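Local coordinates for protein glutamine synthetase (Streptomyces coelicolor, PDB 4BAX) that belongs to the glutamine synthetase family and assembles as a ten-subunit complex whose chains combine a beta-grasp domain with a larger catalytic domain, at residues A106-F111 against S236-R241; L167-I172 against F183-L188; Q196-R201 against N320-V325; A251-E256 against D332-A337. One frame throughout, in Å; residues are numbered along the deposited sequence.

Contact 1 of 4, residues A106-F111 against S236-R241; sequences AQEPVF and STKAMR
Val110 and Ser236 form an antiparallel hydrogen-bonded pair that joins the start of strand 110-121 to the end of strand 231-236, its neighbour in the catalytic-domain sheet: Val110 N donates to Ser236 O at 2.9 Å and Ser236 N to Val110 O at 3.3 Å. Beyond this pair, Lys238 N, in the first turn of the helix that follows, reaches Gln107 O at 2.9 Å with an N-H...O angle of 166°. Arg241 returns from the helix toward the strand end, its chain bent at chi3 (-95°), and its NH2 donates to Glu108 O at 2.7 Å, with the oxygen close to the guanidinium plane. CG2 of Val110 lies obliquely beside the same group, 3.8 Å from Arg241 NH1. Thr237 is the N-cap: its OG1 accepts from Met240 N at 3.2 Å, while its CG2 runs alongside the Gln107 side chain. A water links Thr237 OG1 to Gln107 OE1, and Gln107 NE2 is bound to Cys335 O of helix 323-341. The consecutive carbonyls of Gln107 and Glu108, and that of Ser236 opposite, each accept an N-H across the contact. The Glu108 carboxylate stays beyond salt-bridge range of Arg241, so charge attraction there is probably secondary to these bonds.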
loop_
_atom_site.group_PDB
_atom_site.type_symbol
_atom_site.label_atom_id
_atom_site.label_comp_id
_atom_site.label_asym_id
_atom_site.label_seq_id
_atom_site.Cartn_x
_atom_site.Cartn_y
_atom_site.Cartn_z
ATOM N N ALA A 106 26.902 15.629 -56.830
ATOM C CA ALA A 106 27.446 14.761 -57.877
ATOM C C ALA A 106 27.982 13.409 -57.362
ATOM O O ALA A 106 27.872 12.397 -58.071
ATOM C CB ALA A 106 28.544 15.505 -58.652
ATOM N N GLN A 107 28.546 13.388 -56.145
ATOM C CA GLN A 107 29.047 12.146 -55.535
ATOM C C GLN A 107 27.916 11.259 -55.017
ATOM O O GLN A 107 28.109 10.068 -54.732
ATOM C CB GLN A 107 30.080 12.433 -54.453
ATOM C CG GLN A 107 31.298 13.158 -54.978
ATOM C CD GLN A 107 32.429 13.230 -53.974
ATOM O OE1 GLN A 107 32.866 12.215 -53.421
ATOM N NE2 GLN A 107 32.932 14.441 -53.749
ATOM N N GLU A 108 26.738 11.863 -54.906
ATOM C CA GLU A 108 25.522 11.179 -54.468
ATOM C C GLU A 108 25.674 10.467 -53.111
ATOM O O GLU A 108 25.451 9.255 -52.998
ATOM C CB GLU A 108 25.042 10.209 -55.543
ATOM C CG GLU A 108 24.930 10.903 -56.899
ATOM C CD GLU A 108 24.229 10.066 -57.946
ATOM O OE1 GLU A 108 23.974 8.866 -57.679
ATOM O OE2 GLU A 108 23.966 10.607 -59.043
ATOM N N PRO A 109 26.008 11.233 -52.065
ATOM C CA PRO A 109 26.170 10.603 -50.753
ATOM C C PRO A 109 24.841 10.060 -50.228
ATOM O O PRO A 109 23.796 10.690 -50.414
ATOM C CB PRO A 109 26.680 11.755 -49.884
ATOM C CG PRO A 109 26.146 12.992 -50.548
ATOM C CD PRO A 109 26.187 12.696 -52.012
ATOM N N VAL A 110 24.897 8.902 -49.573
ATOM C CA VAL A 110 23.722 8.248 -49.014
ATOM C C VAL A 110 24.054 7.805 -47.583
ATOM O O VAL A 110 25.194 7.434 -47.277
ATOM C CB VAL A 110 23.320 7.041 -49.877
ATOM C CG1 VAL A 110 22.210 6.244 -49.231
ATOM C CG2 VAL A 110 22.904 7.506 -51.269
ATOM N N PHE A 111 23.072 7.878 -46.692
ATOM C CA PHE A 111 23.318 7.552 -45.302
ATOM C C PHE A 111 22.325 6.558 -44.740
ATOM O O PHE A 111 21.146 6.561 -45.112
ATOM C CB PHE A 111 23.275 8.812 -44.448
ATOM C CG PHE A 111 24.445 9.725 -44.665
ATOM C CD1 PHE A 111 24.398 10.708 -45.640
ATOM C CD2 PHE A 111 25.602 9.585 -43.913
ATOM C CE1 PHE A 111 25.485 11.549 -45.852
ATOM C CE2 PHE A 111 26.692 10.426 -44.122
ATOM C CZ PHE A 111 26.631 11.409 -45.094
ATOM N N SER A 236 28.093 6.085 -48.040
ATOM C CA SER A 236 28.689 5.750 -49.331
ATOM C C SER A 236 28.415 6.852 -50.348
ATOM O O SER A 236 27.484 7.649 -50.207
ATOM C CB SER A 236 28.184 4.389 -49.870
ATOM O OG SER A 236 26.860 4.460 -50.414
ATOM N N THR A 237 29.228 6.847 -51.395
ATOM C CA THR A 237 29.048 7.711 -52.540
ATOM C C THR A 237 28.925 6.746 -53.703
ATOM O O THR A 237 29.142 5.546 -53.515
ATOM C CB THR A 237 30.266 8.620 -52.781
ATOM O OG1 THR A 237 31.434 7.803 -52.990
ATOM C CG2 THR A 237 30.476 9.606 -51.613
ATOM N N LYS A 238 28.604 7.254 -54.895
ATOM C CA LYS A 238 28.427 6.404 -56.073
ATOM C C LYS A 238 29.727 5.627 -56.334
ATOM O O LYS A 238 29.699 4.416 -56.608
ATOM C CB LYS A 238 28.056 7.250 -57.287
ATOM C CG LYS A 238 27.657 6.458 -58.528
ATOM C CD LYS A 238 27.427 7.378 -59.744
ATOM C CE LYS A 238 28.698 8.159 -60.130
ATOM N NZ LYS A 238 29.792 7.341 -60.761
ATOM N N ALA A 239 30.857 6.325 -56.197
ATOM C CA ALA A 239 32.178 5.725 -56.358
ATOM C C ALA A 239 32.458 4.621 -55.331
ATOM O O ALA A 239 33.006 3.563 -55.663
ATOM C CB ALA A 239 33.256 6.802 -56.283
ATOM N N MET A 240 32.058 4.850 -54.091
ATOM C CA MET A 240 32.240 3.851 -53.047
ATOM C C MET A 240 31.394 2.599 -53.316
ATOM O O MET A 240 31.824 1.472 -53.078
ATOM C CB MET A 240 31.925 4.451 -51.682
ATOM C CG MET A 240 32.960 5.478 -51.257
ATOM S SD MET A 240 32.421 6.463 -49.850
ATOM C CE MET A 240 32.593 5.244 -48.522
ATOM N N ARG A 241 30.181 2.802 -53.811
ATOM C CA ARG A 241 29.332 1.682 -54.201
ATOM C C ARG A 241 29.876 0.945 -55.428
ATOM O O ARG A 241 29.579 -0.230 -55.648
ATOM C CB ARG A 241 27.875 2.104 -54.409
ATOM C CG ARG A 241 27.316 2.967 -53.306
ATOM C CD ARG A 241 25.834 3.253 -53.507
ATOM N NE ARG A 241 25.641 4.542 -54.186
ATOM C CZ ARG A 241 25.768 5.739 -53.600
ATOM N NH1 ARG A 241 26.128 5.835 -52.308
ATOM N NH2 ARG A 241 25.563 6.847 -54.310
HETATM O O HOH W 1 32.794 9.915 -54.577
#

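Contact 2 of 4, residues L167-I172 against F183-L188; sequences LGISGI and FQVGPL
Ile169, Val185 and Phe183 share one face of the antiparallel hairpin. The CD1 of Ile169 lies 4.0 Å from Val185 CG2 and 4.2 Å from Phe183 CD1, oblique to the ring, whereas Val185 CG2 sits at the ring's edge, in its plane. At the far end of the ladder Ile172 and Phe183 cross at a slant, with Ile172 CG2 against Phe183 CB at 3.5 Å. Phe183 places CG between its backbone N and carbonyl carbon (chi1 68°), which carries the ring away from the partner strand.

Gln184 occupies the other face. Its chain bends at chi2 (111°) and lays the amide over Gly171, OE1 coming 3.1 Å from Gly171 CA; a water joins this OE1 to Ser170 OG, while NE2 is held by Glu182. The non-hydrogen-bonded pairs Ile169-Val185 and Ile172-Phe183 set the register. Backbone bonds run from Ser170 N to Gln184 O and from Gln184 N to Gly171 O, each 2.8 Å, and from Gly186 N to Gly168 O at 2.9 Å. Helix 152-164 packs on Ile169 and Ile172, and helix 190-210 on Leu188. Strand 110-121 lies beside strand 180-188, and at Ile172 the sheet continues antiparallel into a strand of a second subunit.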
loop_
_atom_site.group_PDB
_atom_site.type_symbol
_atom_site.label_atom_id
_atom_site.label_comp_id
_atom_site.label_asym_id
_atom_site.label_seq_id
_atom_site.Cartn_x
_atom_site.Cartn_y
_atom_site.Cartn_z
ATOM N N LEU A 167 8.251 6.973 -43.095
ATOM C CA LEU A 167 9.694 7.067 -42.906
ATOM C C LEU A 167 10.451 5.820 -43.358
ATOM O O LEU A 167 9.905 4.708 -43.339
ATOM C CB LEU A 167 10.010 7.373 -41.461
ATOM C CG LEU A 167 9.223 8.527 -40.862
ATOM C CD1 LEU A 167 9.738 8.750 -39.411
ATOM C CD2 LEU A 167 9.390 9.759 -41.748
ATOM N N GLY A 168 11.690 6.004 -43.809
ATOM C CA GLY A 168 12.457 4.883 -44.323
ATOM C C GLY A 168 13.127 4.117 -43.199
ATOM O O GLY A 168 14.318 4.290 -42.903
ATOM N N ILE A 169 12.342 3.262 -42.557
ATOM C CA ILE A 169 12.859 2.442 -41.488
ATOM C C ILE A 169 13.194 1.096 -42.096
ATOM O O ILE A 169 12.347 0.496 -42.758
ATOM C CB ILE A 169 11.803 2.240 -40.396
ATOM C CG1 ILE A 169 11.229 3.591 -39.955
ATOM C CG2 ILE A 169 12.396 1.472 -39.225
ATOM C CD1 ILE A 169 12.257 4.486 -39.306
ATOM N N SER A 170 14.411 0.606 -41.864
ATOM C CA SER A 170 14.795 -0.677 -42.457
ATOM C C SER A 170 14.667 -1.817 -41.481
ATOM O O SER A 170 14.498 -2.979 -41.901
ATOM C CB SER A 170 16.216 -0.636 -43.027
ATOM O OG SER A 170 17.101 0.028 -42.143
ATOM N N GLY A 171 14.753 -1.488 -40.190
ATOM C CA GLY A 171 14.651 -2.489 -39.142
ATOM C C GLY A 171 14.633 -1.911 -37.744
ATOM O O GLY A 171 14.885 -0.714 -37.536
ATOM N N ILE A 172 14.285 -2.768 -36.790
ATOM C CA ILE A 172 14.409 -2.464 -35.377
ATOM C C ILE A 172 14.919 -3.723 -34.683
ATOM O O ILE A 172 14.705 -4.844 -35.176
ATOM C CB ILE A 172 13.050 -2.025 -34.732
ATOM C CG1 ILE A 172 11.995 -3.122 -34.899
ATOM C CG2 ILE A 172 12.518 -0.740 -35.354
ATOM C CD1 ILE A 172 11.039 -3.214 -33.739
ATOM N N PHE A 183 16.525 1.375 -33.885
ATOM C CA PHE A 183 15.851 1.384 -35.183
ATOM C C PHE A 183 16.792 1.968 -36.237
ATOM O O PHE A 183 17.614 2.829 -35.932
ATOM C CB PHE A 183 14.483 2.098 -35.130
ATOM C CG PHE A 183 14.572 3.592 -34.891
ATOM C CD1 PHE A 183 14.779 4.479 -35.939
ATOM C CD2 PHE A 183 14.469 4.109 -33.610
ATOM C CE1 PHE A 183 14.871 5.859 -35.712
ATOM C CE2 PHE A 183 14.561 5.481 -33.387
ATOM C CZ PHE A 183 14.757 6.352 -34.446
ATOM N N GLN A 184 16.688 1.486 -37.470
ATOM C CA GLN A 184 17.617 1.893 -38.521
ATOM C C GLN A 184 16.894 2.729 -39.568
ATOM O O GLN A 184 15.883 2.282 -40.127
ATOM C CB GLN A 184 18.264 0.660 -39.161
ATOM C CG GLN A 184 19.049 -0.208 -38.172
ATOM C CD GLN A 184 18.368 -1.546 -37.932
ATOM O OE1 GLN A 184 17.740 -2.091 -38.839
ATOM N NE2 GLN A 184 18.484 -2.083 -36.711
ATOM N N VAL A 185 17.424 3.920 -39.848
ATOM C CA VAL A 185 16.852 4.792 -40.854
ATOM C C VAL A 185 17.776 4.866 -42.061
ATOM O O VAL A 185 18.969 5.170 -41.932
ATOM C CB VAL A 185 16.625 6.208 -40.324
ATOM C CG1 VAL A 185 15.824 7.018 -41.346
ATOM C CG2 VAL A 185 15.897 6.163 -39.015
ATOM N N GLY A 186 17.209 4.633 -43.238
ATOM C CA GLY A 186 17.972 4.693 -44.466
ATOM C C GLY A 186 17.728 3.463 -45.328
ATOM O O GLY A 186 16.925 2.600 -44.984
ATOM N N PRO A 187 18.447 3.353 -46.445
ATOM C CA PRO A 187 19.430 4.344 -46.900
ATOM C C PRO A 187 18.763 5.553 -47.572
ATOM O O PRO A 187 17.798 5.380 -48.328
ATOM C CB PRO A 187 20.285 3.552 -47.899
ATOM C CG PRO A 187 19.419 2.340 -48.318
ATOM C CD PRO A 187 18.180 2.313 -47.458
ATOM N N LEU A 188 19.265 6.755 -47.274
ATOM C CA LEU A 188 18.650 7.996 -47.742
ATOM C C LEU A 188 19.694 9.073 -47.975
ATOM O O LEU A 188 20.825 8.961 -47.510
ATOM C CB LEU A 188 17.602 8.499 -46.737
ATOM C CG LEU A 188 16.306 7.685 -46.673
ATOM C CD1 LEU A 188 15.522 7.940 -45.370
ATOM C CD2 LEU A 188 15.469 8.016 -47.920
HETATM O O HOH W 2 18.384 -2.468 -41.264
#

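Contact 3 of 4, residues Q196-R201 against N320-V325; sequences QLWVAR and NVDPYV
Pro323 packs against one face of the Trp198 indole, its CG 3.3 Å from Trp198 NE1 and its CD 3.2 Å above the ring plane toward the rim. On that face the NH1 of Arg201 also lies over the rim. The indole N-H points instead in the ring plane to the N-cap residue: Trp198 NE1 donates to Asp322 OD1 at 3.3 Å with an angle of 146°. The ring and carboxylate planes stand 80° apart. The donor meets OD1 from above the carboxylate plane; Tyr324 N, donor of the capping bond at the start of helix 323-341, reaches the same oxygen from the opposite face. Two donors therefore grip OD1, while OD2 is bound by Thr93. Tyr324 brings CE2 to 3.4 Å from Trp198 CD1, the rings meeting obliquely with planes at 38°.

Arg201 extends from CG to NE and sends NH2 to Val321 O at 2.7 Å, in that carbonyl's plane; NH1 adds a weak bond to the same oxygen. A water carries NH1 on to Asn320 O, and Gln115 holds NE, so the guanidinium is fixed from several directions. Leu197 CD2 meets Pro323 CB at 3.8 Å. The contact joins the middle of helix 190-210 to the N-terminal end of helix 323-341. Around it, Phe183 of strand 180-188 touches Leu197, while strand 75-82 and helix 94-103 pack on Tyr324.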
loop_
_atom_site.group_PDB
_atom_site.type_symbol
_atom_site.label_atom_id
_atom_site.label_comp_id
_atom_site.label_asym_id
_atom_site.label_seq_id
_atom_site.Cartn_x
_atom_site.Cartn_y
_atom_site.Cartn_z
ATOM N N GLN A 196 14.032 12.768 -41.454
ATOM C CA GLN A 196 13.208 11.626 -41.026
ATOM C C GLN A 196 13.563 11.155 -39.606
ATOM O O GLN A 196 12.672 10.872 -38.802
ATOM C CB GLN A 196 13.309 10.458 -42.029
ATOM C CG GLN A 196 12.756 10.737 -43.438
ATOM C CD GLN A 196 12.456 9.468 -44.258
ATOM O OE1 GLN A 196 12.496 8.354 -43.735
ATOM N NE2 GLN A 196 12.118 9.646 -45.544
ATOM N N LEU A 197 14.857 11.168 -39.286
ATOM C CA LEU A 197 15.355 10.770 -37.970
ATOM C C LEU A 197 14.841 11.686 -36.845
ATOM O O LEU A 197 14.473 11.207 -35.742
ATOM C CB LEU A 197 16.891 10.727 -37.970
ATOM C CG LEU A 197 17.541 10.361 -36.626
ATOM C CD1 LEU A 197 16.970 9.049 -36.078
ATOM C CD2 LEU A 197 19.064 10.257 -36.727
ATOM N N TRP A 198 14.812 12.995 -37.123
ATOM C CA TRP A 198 14.299 13.952 -36.145
ATOM C C TRP A 198 12.826 13.703 -35.879
ATOM O O TRP A 198 12.366 13.699 -34.726
ATOM C CB TRP A 198 14.513 15.401 -36.610
ATOM C CG TRP A 198 15.818 15.961 -36.148
ATOM C CD1 TRP A 198 16.839 16.465 -36.932
ATOM C CD2 TRP A 198 16.284 16.016 -34.805
ATOM N NE1 TRP A 198 17.895 16.867 -36.137
ATOM C CE2 TRP A 198 17.581 16.597 -34.828
ATOM C CE3 TRP A 198 15.728 15.648 -33.571
ATOM C CZ2 TRP A 198 18.324 16.814 -33.658
ATOM C CZ3 TRP A 198 16.471 15.860 -32.412
ATOM C CH2 TRP A 198 17.750 16.442 -32.465
ATOM N N VAL A 199 12.110 13.425 -36.957
ATOM C CA VAL A 199 10.701 13.150 -36.861
ATOM C C VAL A 199 10.490 11.807 -36.152
ATOM O O VAL A 199 9.616 11.652 -35.288
ATOM C CB VAL A 199 10.036 13.182 -38.238
ATOM C CG1 VAL A 199 8.611 12.682 -38.129
ATOM C CG2 VAL A 199 10.075 14.600 -38.814
ATOM N N ALA A 200 11.334 10.843 -36.503
ATOM C CA ALA A 200 11.265 9.546 -35.870
ATOM C C ALA A 200 11.584 9.637 -34.353
ATOM O O ALA A 200 10.954 8.942 -33.538
ATOM C CB ALA A 200 12.185 8.535 -36.589
ATOM N N ARG A 201 12.534 10.503 -33.981
ATOM C CA ARG A 201 12.824 10.763 -32.568
ATOM C C ARG A 201 11.601 11.383 -31.914
ATOM O O ARG A 201 11.178 10.992 -30.816
ATOM C CB ARG A 201 14.018 11.707 -32.395
ATOM C CG ARG A 201 15.388 11.030 -32.480
ATOM C CD ARG A 201 16.453 12.025 -32.993
ATOM N NE ARG A 201 17.809 11.472 -32.961
ATOM C CZ ARG A 201 18.921 12.157 -32.673
ATOM N NH1 ARG A 201 18.874 13.460 -32.390
ATOM N NH2 ARG A 201 20.100 11.529 -32.680
ATOM N N ASN A 320 22.911 10.671 -29.065
ATOM C CA ASN A 320 22.417 12.048 -28.972
ATOM C C ASN A 320 23.038 12.996 -30.005
ATOM O O ASN A 320 22.945 14.213 -29.858
ATOM C CB ASN A 320 22.554 12.605 -27.542
ATOM C CG ASN A 320 24.005 12.771 -27.118
ATOM O OD1 ASN A 320 24.927 12.338 -27.821
ATOM N ND2 ASN A 320 24.215 13.361 -25.941
ATOM N N VAL A 321 23.675 12.455 -31.038
ATOM C CA VAL A 321 24.213 13.304 -32.103
ATOM C C VAL A 321 23.089 13.966 -32.902
ATOM O O VAL A 321 22.012 13.399 -33.073
ATOM C CB VAL A 321 25.122 12.499 -33.059
ATOM C CG1 VAL A 321 24.316 11.503 -33.907
ATOM C CG2 VAL A 321 25.966 13.448 -33.923
ATOM N N ASP A 322 23.326 15.196 -33.345
ATOM C CA ASP A 322 22.453 15.858 -34.310
ATOM C C ASP A 322 22.770 15.259 -35.681
ATOM O O ASP A 322 23.908 15.365 -36.157
ATOM C CB ASP A 322 22.735 17.367 -34.317
ATOM C CG ASP A 322 21.738 18.168 -35.171
ATOM O OD1 ASP A 322 21.087 17.590 -36.073
ATOM O OD2 ASP A 322 21.609 19.390 -34.936
ATOM N N PRO A 323 21.762 14.660 -36.338
ATOM C CA PRO A 323 21.954 14.065 -37.676
ATOM C C PRO A 323 22.426 15.084 -38.718
ATOM O O PRO A 323 23.277 14.741 -39.552
ATOM C CB PRO A 323 20.564 13.498 -38.032
ATOM C CG PRO A 323 19.606 14.153 -37.069
ATOM C CD PRO A 323 20.405 14.433 -35.813
ATOM N N TYR A 324 21.964 16.331 -38.602
ATOM C CA TYR A 324 22.364 17.386 -39.526
ATOM C C TYR A 324 23.874 17.596 -39.484
ATOM O O TYR A 324 24.515 17.858 -40.518
ATOM C CB TYR A 324 21.660 18.715 -39.176
ATOM C CG TYR A 324 20.160 18.745 -39.430
ATOM C CD1 TYR A 324 19.623 18.280 -40.621
ATOM C CD2 TYR A 324 19.275 19.179 -38.438
ATOM C CE1 TYR A 324 18.252 18.277 -40.838
ATOM C CE2 TYR A 324 17.899 19.181 -38.652
ATOM C CZ TYR A 324 17.397 18.731 -39.857
ATOM O OH TYR A 324 16.042 18.726 -40.086
ATOM N N VAL A 325 24.422 17.499 -38.277
ATOM C CA VAL A 325 25.848 17.671 -38.052
ATOM C C VAL A 325 26.734 16.493 -38.507
ATOM O O VAL A 325 27.686 16.685 -39.268
ATOM C CB VAL A 325 26.115 18.039 -36.564
ATOM C CG1 VAL A 325 27.603 18.178 -36.284
ATOM C CG2 VAL A 325 25.356 19.324 -36.207
HETATM O O HOH W 3 20.446 15.361 -30.608
#

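Contact 4 of 4, residues A251-E256 against D332-A337; sequences AESLGE and DTCCTA
Ser253 and Cys334 bring the two backbones closest, their CA atoms 5.8 Å apart, where the end of helix 244-253 and a type I beta turn from Ser253 to Glu256 meet one side of helix 323-341. Ser253 packs against three residues of that helix. Its CB lies 3.5 Å from the CB of Ala337, and its backbone O is 3.5 Å from Thr333 CG2. The hydroxyl lies between the backbone N and the carbonyl carbon (chi1 78°), a setting that takes OG over the backbone of Cys334, 3.6 Å from its CA, and alongside the sulfur, 3.7 Å from SG. These are packing distances; the polar partner of OG is the carbonyl of Ala250, one turn back in its own helix. The contact packs the C-terminal part of helix 244-253 and the turn after it on helix 323-341; the small Ser253 and Ala337 are consistent with the close approach of the backbones. Helix 323-341 also carries a wider pi-type turn at 332-335, which holds Thr333 and Cys334, both of which touch the partner; one turn on, Thr336 OG1 donates to Asp332 O at 2.8 Å. Next to Ser253, Leu254 lies against the same helix, its CG 4.0 Å from Cys334 SG and its CD2 4.1 Å from Thr333 CG2. Thr333 divides its branches between two surroundings, turning the methyl to Ser253 and Leu254 while OG1 bonds to His263 of helix 259-264. Leu254 also packs on His263, as well as on Tyr287 and Arg316 in loops beyond.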
loop_
_atom_site.group_PDB
_atom_site.type_symbol
_atom_site.label_atom_id
_atom_site.label_comp_id
_atom_site.label_asym_id
_atom_site.label_seq_id
_atom_site.Cartn_x
_atom_site.Cartn_y
_atom_site.Cartn_z
ATOM N N ALA A 251 37.797 6.078 -45.773
ATOM C CA ALA A 251 38.235 5.638 -44.442
ATOM C C ALA A 251 39.517 6.329 -44.006
ATOM O O ALA A 251 39.653 6.707 -42.845
ATOM C CB ALA A 251 38.387 4.098 -44.374
ATOM N N GLU A 252 40.449 6.512 -44.930
ATOM C CA GLU A 252 41.676 7.222 -44.598
ATOM C C GLU A 252 41.455 8.725 -44.323
ATOM O O GLU A 252 42.082 9.300 -43.423
ATOM C CB GLU A 252 42.762 7.005 -45.665
ATOM C CG GLU A 252 43.127 5.554 -45.918
ATOM C CD GLU A 252 44.529 5.232 -45.488
ATOM O OE1 GLU A 252 45.447 5.853 -46.061
ATOM O OE2 GLU A 252 44.719 4.365 -44.597
ATOM N N SER A 253 40.519 9.330 -45.060
ATOM C CA SER A 253 40.234 10.761 -44.936
ATOM C C SER A 253 39.821 11.122 -43.514
ATOM O O SER A 253 40.127 12.216 -43.043
ATOM C CB SER A 253 39.128 11.185 -45.914
ATOM O OG SER A 253 37.852 10.815 -45.433
ATOM N N LEU A 254 39.141 10.194 -42.840
ATOM C CA LEU A 254 38.664 10.398 -41.471
ATOM C C LEU A 254 39.803 10.400 -40.446
ATOM O O LEU A 254 39.634 10.872 -39.300
ATOM C CB LEU A 254 37.582 9.366 -41.109
ATOM C CG LEU A 254 36.277 9.494 -41.900
ATOM C CD1 LEU A 254 35.424 8.223 -41.879
ATOM C CD2 LEU A 254 35.491 10.689 -41.338
ATOM N N GLY A 255 40.949 9.852 -40.841
ATOM C CA GLY A 255 42.081 9.803 -39.937
ATOM C C GLY A 255 43.081 10.930 -40.081
ATOM O O GLY A 255 44.039 11.024 -39.292
ATOM N N GLU A 256 42.865 11.794 -41.073
ATOM C CA GLU A 256 43.832 12.847 -41.379
ATOM C C GLU A 256 43.665 14.123 -40.550
ATOM O O GLU A 256 42.553 14.492 -40.168
ATOM C CB GLU A 256 43.766 13.194 -42.878
ATOM C CG GLU A 256 44.387 12.104 -43.768
ATOM C CD GLU A 256 44.197 12.355 -45.261
ATOM O OE1 GLU A 256 43.637 13.414 -45.617
ATOM O OE2 GLU A 256 44.607 11.493 -46.075
ATOM N N ASP A 332 31.629 16.601 -45.785
ATOM C CA ASP A 332 32.700 17.566 -45.977
ATOM C C ASP A 332 34.017 16.818 -46.041
ATOM O O ASP A 332 34.768 16.946 -47.004
ATOM C CB ASP A 332 32.749 18.583 -44.832
ATOM C CG ASP A 332 33.557 19.833 -45.195
ATOM O OD1 ASP A 332 34.527 19.723 -45.963
ATOM O OD2 ASP A 332 33.202 20.939 -44.739
ATOM N N THR A 333 34.271 15.996 -45.039
ATOM C CA THR A 333 35.555 15.335 -44.975
ATOM C C THR A 333 35.774 14.328 -46.101
ATOM O O THR A 333 36.701 14.472 -46.903
ATOM C CB THR A 333 35.755 14.667 -43.584
ATOM O OG1 THR A 333 35.750 15.668 -42.552
ATOM C CG2 THR A 333 37.042 13.835 -43.534
ATOM N N CYS A 334 34.865 13.371 -46.227
ATOM C CA CYS A 334 35.049 12.282 -47.176
ATOM C C CYS A 334 34.951 12.694 -48.646
ATOM O O CYS A 334 35.850 12.386 -49.439
ATOM C CB CYS A 334 34.062 11.147 -46.879
ATOM S SG CYS A 334 34.224 10.431 -45.231
ATOM N N CYS A 335 33.885 13.426 -48.983
ATOM C CA CYS A 335 33.620 13.818 -50.370
ATOM C C CYS A 335 34.703 14.747 -50.909
ATOM O O CYS A 335 35.063 14.699 -52.088
ATOM C CB CYS A 335 32.247 14.490 -50.499
ATOM S SG CYS A 335 30.820 13.412 -50.326
ATOM N N THR A 336 35.232 15.583 -50.022
ATOM C CA THR A 336 36.316 16.477 -50.384
ATOM C C THR A 336 37.564 15.668 -50.701
ATOM O O THR A 336 38.212 15.882 -51.726
ATOM C CB THR A 336 36.627 17.465 -49.249
ATOM O OG1 THR A 336 35.581 18.444 -49.176
ATOM C CG2 THR A 336 37.949 18.157 -49.476
ATOM N N ALA A 337 37.870 14.700 -49.843
ATOM C CA ALA A 337 39.032 13.872 -50.069
ATOM C C ALA A 337 38.870 13.047 -51.339
ATOM O O ALA A 337 39.838 12.889 -52.081
ATOM C CB ALA A 337 39.289 12.983 -48.877
#

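How the contacts relate
From the N terminus, contact 1 closes a loop of 124 residues between the start of strand 110-121 and helix 238-242. Contact 2, a hairpin with ten residues between its segments, falls within that loop and touches contact 1 where Phe111 pairs with Leu188 in the shared sheet. Helix 190-210 follows directly and carries 196-201 of contact 3, which reaches forward to 320-325 and so crosses both contact 1 and contact 4. Gln196 meets Gly168, tying contact 3 to the hairpin. Contact 4 opens after contact 1 has closed, and Gln107 bonding to Cys335 joins them. Helix 323-341 serves contacts 3 and 4, whose centres lie about 3 Å and 21 Å from the chain's centre.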